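Four helix bundle protein (Bacteroides thetaiotaomicron VPI-5482, PDB 2RLD) is of unknown function, but binds calcium and belongs to the 23S rRNA-intervening sequence protein family of four-helix bundles. Local coordinates at residues L43-S48 / N77-W82; I71-A76 / E106-L111. All blocks are in the same frame, centred on the assembly; numbering follows the deposited sequence.

Interaction 1. Residues L43-S48 / N77-W82. With EDO (1,2-ethanediol), chain S.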
loop_
_atom_site.group_PDB
_atom_site.type_symbol
_atom_site.label_atom_id
_atom_site.label_comp_id
_atom_site.label_asym_id
_atom_site.label_seq_id
_atom_site.Cartn_x
_atom_site.Cartn_y
_atom_site.Cartn_z
ATOM N N LEU C 43 4.905 -2.142 12.509
ATOM C CA LEU C 43 3.585 -2.456 13.044
ATOM C C LEU C 43 2.956 -3.584 12.247
ATOM O O LEU C 43 2.434 -4.548 12.805
ATOM C CB LEU C 43 2.684 -1.227 12.983
ATOM C CG LEU C 43 1.241 -1.466 13.431
ATOM C CD1 LEU C 43 1.153 -1.912 14.893
ATOM C CD2 LEU C 43 0.443 -0.177 13.172
ATOM N N ARG C 44 3.052 -3.480 10.927
ATOM C CA ARG C 44 2.503 -4.499 10.044
ATOM C C ARG C 44 3.224 -5.845 10.169
ATOM O O ARG C 44 2.585 -6.890 10.389
ATOM C CB ARG C 44 2.530 -4.023 8.591
ATOM C CG ARG C 44 1.894 -5.008 7.604
ATOM N N SER C 45 4.543 -5.847 10.048
ATOM C CA SER C 45 5.263 -7.103 10.066
ATOM C C SER C 45 5.173 -7.753 11.441
ATOM O O SER C 45 4.899 -8.941 11.534
ATOM C CB SER C 45 6.720 -6.944 9.582
ATOM O OG SER C 45 7.548 -6.202 10.464
ATOM N N GLY C 46 5.289 -6.958 12.498
ATOM C CA GLY C 46 5.362 -7.493 13.860
ATOM C C GLY C 46 4.042 -8.101 14.315
ATOM O O GLY C 46 4.024 -9.078 15.055
ATOM N N THR C 47 2.935 -7.504 13.902
ATOM C CA THR C 47 1.613 -8.033 14.258
ATOM C C THR C 47 1.154 -9.137 13.317
ATOM O O THR C 47 0.313 -9.983 13.692
ATOM C CB THR C 47 0.529 -6.892 14.316
ATOM O OG1 THR C 47 0.422 -6.295 13.024
ATOM C CG2 THR C 47 0.888 -5.860 15.402
ATOM N N SER C 48 1.752 -9.203 12.126
ATOM C CA SER C 48 1.389 -10.217 11.124
ATOM C C SER C 48 1.951 -11.603 11.474
ATOM O O SER C 48 1.453 -12.613 10.975
ATOM C CB SER C 48 1.845 -9.804 9.727
ATOM O OG SER C 48 1.134 -8.654 9.258
ATOM N N ASN C 77 11.299 -12.307 10.465
ATOM C CA ASN C 77 12.552 -11.842 9.911
ATOM C C ASN C 77 12.491 -10.416 9.428
ATOM O O ASN C 77 13.428 -9.644 9.682
ATOM C CB ASN C 77 13.039 -12.765 8.818
ATOM C CG ASN C 77 13.815 -13.906 9.378
ATOM O OD1 ASN C 77 14.996 -13.747 9.701
ATOM N ND2 ASN C 77 13.166 -15.053 9.540
ATOM N N GLU C 78 11.385 -10.029 8.799
ATOM C CA GLU C 78 11.255 -8.616 8.391
ATOM C C GLU C 78 11.245 -7.694 9.612
ATOM O O GLU C 78 11.877 -6.627 9.614
ATOM C CB GLU C 78 10.003 -8.399 7.548
ATOM C CG GLU C 78 10.003 -6.997 6.960
ATOM C CD GLU C 78 8.742 -6.607 6.239
ATOM O OE1 GLU C 78 8.022 -7.506 5.748
ATOM O OE2 GLU C 78 8.487 -5.383 6.166
ATOM N N THR C 79 10.553 -8.121 10.651
ATOM C CA THR C 79 10.457 -7.342 11.892
ATOM C C THR C 79 11.869 -7.140 12.461
ATOM O O THR C 79 12.207 -6.059 12.919
ATOM C CB THR C 79 9.543 -8.059 12.926
ATOM O OG1 THR C 79 8.214 -8.203 12.391
ATOM C CG2 THR C 79 9.480 -7.287 14.247
ATOM N N GLU C 80 12.669 -8.197 12.439
ATOM C CA GLU C 80 14.067 -8.140 12.924
ATOM C C GLU C 80 14.901 -7.144 12.108
ATOM O O GLU C 80 15.744 -6.436 12.644
ATOM C CB GLU C 80 14.636 -9.564 12.969
ATOM C CG GLU C 80 14.017 -10.321 14.172
ATOM C CD GLU C 80 13.731 -11.796 13.946
ATOM O OE1 GLU C 80 14.267 -12.377 12.977
ATOM O OE2 GLU C 80 12.943 -12.363 14.746
ATOM N N TYR C 81 14.642 -7.080 10.811
ATOM C CA TYR C 81 15.270 -6.080 9.943
ATOM C C TYR C 81 14.918 -4.686 10.425
ATOM O O TYR C 81 15.798 -3.844 10.636
ATOM C CB TYR C 81 14.787 -6.263 8.492
ATOM C CG TYR C 81 15.166 -5.117 7.534
ATOM C CD1 TYR C 81 16.418 -5.035 6.962
ATOM C CD2 TYR C 81 14.239 -4.151 7.208
ATOM C CE1 TYR C 81 16.745 -3.982 6.083
ATOM C CE2 TYR C 81 14.549 -3.082 6.356
ATOM C CZ TYR C 81 15.805 -3.002 5.810
ATOM O OH TYR C 81 16.072 -1.973 4.930
ATOM N N TRP C 82 13.626 -4.432 10.608
ATOM C CA TRP C 82 13.212 -3.078 11.035
ATOM C C TRP C 82 13.791 -2.746 12.410
ATOM O O TRP C 82 14.247 -1.618 12.630
ATOM C CB TRP C 82 11.671 -2.886 11.020
ATOM C CG TRP C 82 11.093 -2.937 9.628
ATOM C CD1 TRP C 82 10.273 -3.909 9.098
ATOM C CD2 TRP C 82 11.331 -1.996 8.579
ATOM N NE1 TRP C 82 9.985 -3.604 7.775
ATOM C CE2 TRP C 82 10.633 -2.448 7.435
ATOM C CE3 TRP C 82 12.084 -0.806 8.496
ATOM C CZ2 TRP C 82 10.657 -1.760 6.233
ATOM C CZ3 TRP C 82 12.076 -0.110 7.307
ATOM C CH2 TRP C 82 11.377 -0.599 6.182
HETATM C C1 EDO S . -2.524 -9.024 10.063
HETATM O O1 EDO S . -1.420 -9.645 9.382
HETATM C C2 EDO S . -2.017 -8.296 11.307
HETATM O O2 EDO S . -1.093 -7.245 10.952
#

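Interaction 2. Residues I71-A76 / E106-L111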
loop_
_atom_site.group_PDB
_atom_site.type_symbol
_atom_site.label_atom_id
_atom_site.label_comp_id
_atom_site.label_asym_id
_atom_site.label_seq_id
_atom_site.Cartn_x
_atom_site.Cartn_y
_atom_site.Cartn_z
ATOM N N ILE C 71 5.240 -18.218 6.374
ATOM C CA ILE C 71 4.905 -16.787 6.246
ATOM C C ILE C 71 5.079 -16.053 7.591
ATOM O O ILE C 71 5.614 -14.938 7.623
ATOM C CB ILE C 71 3.475 -16.551 5.727
ATOM C CG1 ILE C 71 3.263 -17.209 4.360
ATOM C CG2 ILE C 71 3.181 -15.031 5.601
ATOM C CD1 ILE C 71 1.791 -17.208 3.925
ATOM N N ALA C 72 4.701 -16.689 8.703
ATOM C CA ALA C 72 4.972 -16.117 10.048
ATOM C C ALA C 72 6.473 -15.883 10.260
ATOM O O ALA C 72 6.901 -14.835 10.753
ATOM C CB ALA C 72 4.429 -17.043 11.150
ATOM N N LEU C 73 7.277 -16.867 9.849
ATOM C CA LEU C 73 8.724 -16.740 9.961
ATOM C C LEU C 73 9.278 -15.574 9.114
ATOM O O LEU C 73 10.216 -14.873 9.517
ATOM C CB LEU C 73 9.378 -18.045 9.527
ATOM C CG LEU C 73 10.893 -18.097 9.618
ATOM C CD1 LEU C 73 11.366 -17.693 11.018
ATOM C CD2 LEU C 73 11.360 -19.496 9.227
ATOM N N LYS C 74 8.695 -15.390 7.936
ATOM C CA LYS C 74 9.073 -14.295 7.055
ATOM C C LYS C 74 8.842 -12.975 7.749
ATOM O O LYS C 74 9.682 -12.050 7.714
ATOM C CB LYS C 74 8.228 -14.329 5.796
ATOM C CG LYS C 74 8.539 -13.222 4.790
ATOM C CD LYS C 74 7.750 -13.416 3.495
ATOM C CE LYS C 74 6.240 -13.083 3.655
ATOM N NZ LYS C 74 6.029 -11.602 3.655
ATOM N N GLU C 75 7.671 -12.885 8.350
ATOM C CA GLU C 75 7.256 -11.657 9.048
ATOM C C GLU C 75 8.152 -11.392 10.271
ATOM O O GLU C 75 8.538 -10.250 10.544
ATOM C CB GLU C 75 5.776 -11.746 9.424
ATOM C CG GLU C 75 4.798 -11.807 8.239
ATOM C CD GLU C 75 4.701 -10.523 7.412
ATOM O OE1 GLU C 75 5.464 -9.560 7.631
ATOM O OE2 GLU C 75 3.805 -10.478 6.539
ATOM N N ALA C 76 8.526 -12.444 10.985
ATOM C CA ALA C 76 9.492 -12.337 12.095
ATOM C C ALA C 76 10.837 -11.795 11.600
ATOM O O ALA C 76 11.425 -10.898 12.222
ATOM C CB ALA C 76 9.672 -13.694 12.767
ATOM N N GLU C 106 13.138 -15.489 19.720
ATOM C CA GLU C 106 12.518 -16.643 20.381
ATOM C C GLU C 106 11.426 -17.236 19.497
ATOM O O GLU C 106 11.284 -18.442 19.421
ATOM C CB GLU C 106 11.945 -16.237 21.743
ATOM C CG GLU C 106 11.189 -17.325 22.469
ATOM C CD GLU C 106 10.636 -16.863 23.819
ATOM O OE1 GLU C 106 10.293 -15.660 23.965
ATOM O OE2 GLU C 106 10.557 -17.705 24.741
ATOM N N ILE C 107 10.630 -16.377 18.848
ATOM C CA ILE C 107 9.572 -16.834 17.947
ATOM C C ILE C 107 10.153 -17.496 16.697
ATOM O O ILE C 107 9.646 -18.544 16.255
ATOM C CB ILE C 107 8.579 -15.668 17.595
ATOM C CG1 ILE C 107 7.750 -15.300 18.828
ATOM C CG2 ILE C 107 7.683 -16.009 16.395
ATOM C CD1 ILE C 107 6.985 -14.009 18.681
ATOM N N ASN C 108 11.216 -16.913 16.138
ATOM C CA ASN C 108 11.938 -17.550 15.032
ATOM C C ASN C 108 12.278 -19.013 15.332
ATOM O O ASN C 108 12.052 -19.914 14.521
ATOM C CB ASN C 108 13.259 -16.840 14.764
ATOM C CG ASN C 108 13.097 -15.546 14.019
ATOM O OD1 ASN C 108 12.146 -14.813 14.233
ATOM N ND2 ASN C 108 14.052 -15.253 13.132
ATOM N N LYS C 109 12.838 -19.219 16.515
ATOM C CA LYS C 109 13.383 -20.513 16.919
ATOM C C LYS C 109 12.261 -21.557 16.985
ATOM O O LYS C 109 12.398 -22.677 16.479
ATOM C CB LYS C 109 14.040 -20.335 18.279
ATOM C CG LYS C 109 14.694 -21.564 18.859
ATOM C CD LYS C 109 15.238 -21.275 20.253
ATOM C CE LYS C 109 14.156 -20.750 21.184
ATOM N NZ LYS C 109 14.286 -21.271 22.565
ATOM N N LEU C 110 11.143 -21.174 17.595
ATOM C CA LEU C 110 10.019 -22.087 17.745
ATOM C C LEU C 110 9.390 -22.408 16.375
ATOM O O LEU C 110 9.084 -23.582 16.061
ATOM C CB LEU C 110 8.987 -21.470 18.691
ATOM C CG LEU C 110 9.496 -21.225 20.120
ATOM C CD1 LEU C 110 8.538 -20.343 20.949
ATOM C CD2 LEU C 110 9.737 -22.565 20.795
ATOM N N LEU C 111 9.221 -21.375 15.543
ATOM C CA LEU C 111 8.671 -21.604 14.201
ATOM C C LEU C 111 9.548 -22.546 13.385
ATOM O O LEU C 111 9.056 -23.461 12.718
ATOM C CB LEU C 111 8.477 -20.296 13.449
ATOM C CG LEU C 111 7.418 -19.355 14.019
ATOM C CD1 LEU C 111 7.582 -17.987 13.364
ATOM C CD2 LEU C 111 6.019 -19.910 13.789
#

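Interaction 1. Residues L43-S48 / N77-W82
S45 and T79 are joined by the one hydrogen bond between the two segments: S45 OG donates to T79 OG1 over 2.9 Å. With its chi1 of 68°, S45 sets the hydroxyl between its backbone N and carbonyl carbon, on the flank facing T79. T79 OG1 in turn bonds to E75 O one turn back on its own helix, so two small hydroxyls relay a buried bond to a helix carbonyl. A second polar link, within 77-82, runs from W82 NE1 to E78 OE2 (2.8 Å). It is nearly straight at 170°, lies in the indole plane and uses the anti lone pair of the carboxylate.

Segments 43-48 and 77-82, from helices 38-57 and 62-88 of the four-helix bundle, run roughly antiparallel with axes 8.3 Å apart at closest approach. G46, with no side chain, suits so close an approach, and T79 CG2 rests 4.1 Å from G46 CA.

The remaining contacts are packing. S45 CB sits 3.9 Å from E78 CD, while its hydroxyl lies near the plane of the W82 ring, at the edge by CD1. An alanine in place of E78 removes the carboxylate and would probably leave the W82 N-H without its mate, the indole less firmly fixed and a gap beside S45 CB. Beyond the pair, T47 packs on I22 of helix 7-32, and a 1,2-ethanediol, probably from the crystallisation liquor, bridges the hydroxyls of T47 and S48.

Interaction 2. Residues I71-A76 / E106-L111
L73 and N108 mark the closest backbone approach, 6.1 Å between their CA atoms, where the segments run antiparallel at 157° with axes 9.6 Å apart. This is lateral packing in a four-helix bundle: helix 62-88 lies against helix 94-116, and V11, from helix 7-32, packs on L111 as a third helix.

No hydrogen bond crosses the pair, and shape does most of the work. L111 reaches out with one methyl, CD1, which settles over the backbone between A72 and L73. A72 CB is 4.0 Å from that methyl, and L73 CB 4.2 Å from it. The first torsion of L111 (chi1 -66°) turns CG away from its own carbonyl carbon and so aims the branched end across the interface. Alanine suits position 72 because a single methyl leaves the leucine room to come down against the main chain; A76, one turn further on, likewise offers only its CB to the side chain of N108. L73 reaches from 71-76 toward 106-111, the reverse of L111. Its CG stands opposite the backbone N (chi1 -178°), which carries CD1 over to N108, where it lies 4.1 Å from CA; the two side chains cross at about a right angle.

I107 directs its side chain chiefly to V11, F18 and I49 of the other two helices. On the outer side of 71-76, K74 forms a salt bridge with E55 of a second subunit. Of the backbone of 71-76, the atom nearest L111 CD1 is L73 N, at 3.7 Å.

In the fold
Both interactions use helix 62-88, which presents one flank to helix 38-57 in interaction 1 and another to helix 94-116 in interaction 2. Their centres lie 10 Å apart, and both contacts are buried, although interaction 2 includes the partly exposed N108. The chemistry differs with spacing: the closer pair, 43-48 with 77-82, relies on glycine and small hydroxyls, whereas the wider pair is filled by leucine methyls, that of L111 against A72 and the backbone at L73, and that of L73 against N108. E75 of 71-76 ties the two together, laying its side chain on S45 and S48 of 43-48. Each contact also borders a second subunit, so helix 62-88 serves bundle and assembly alike.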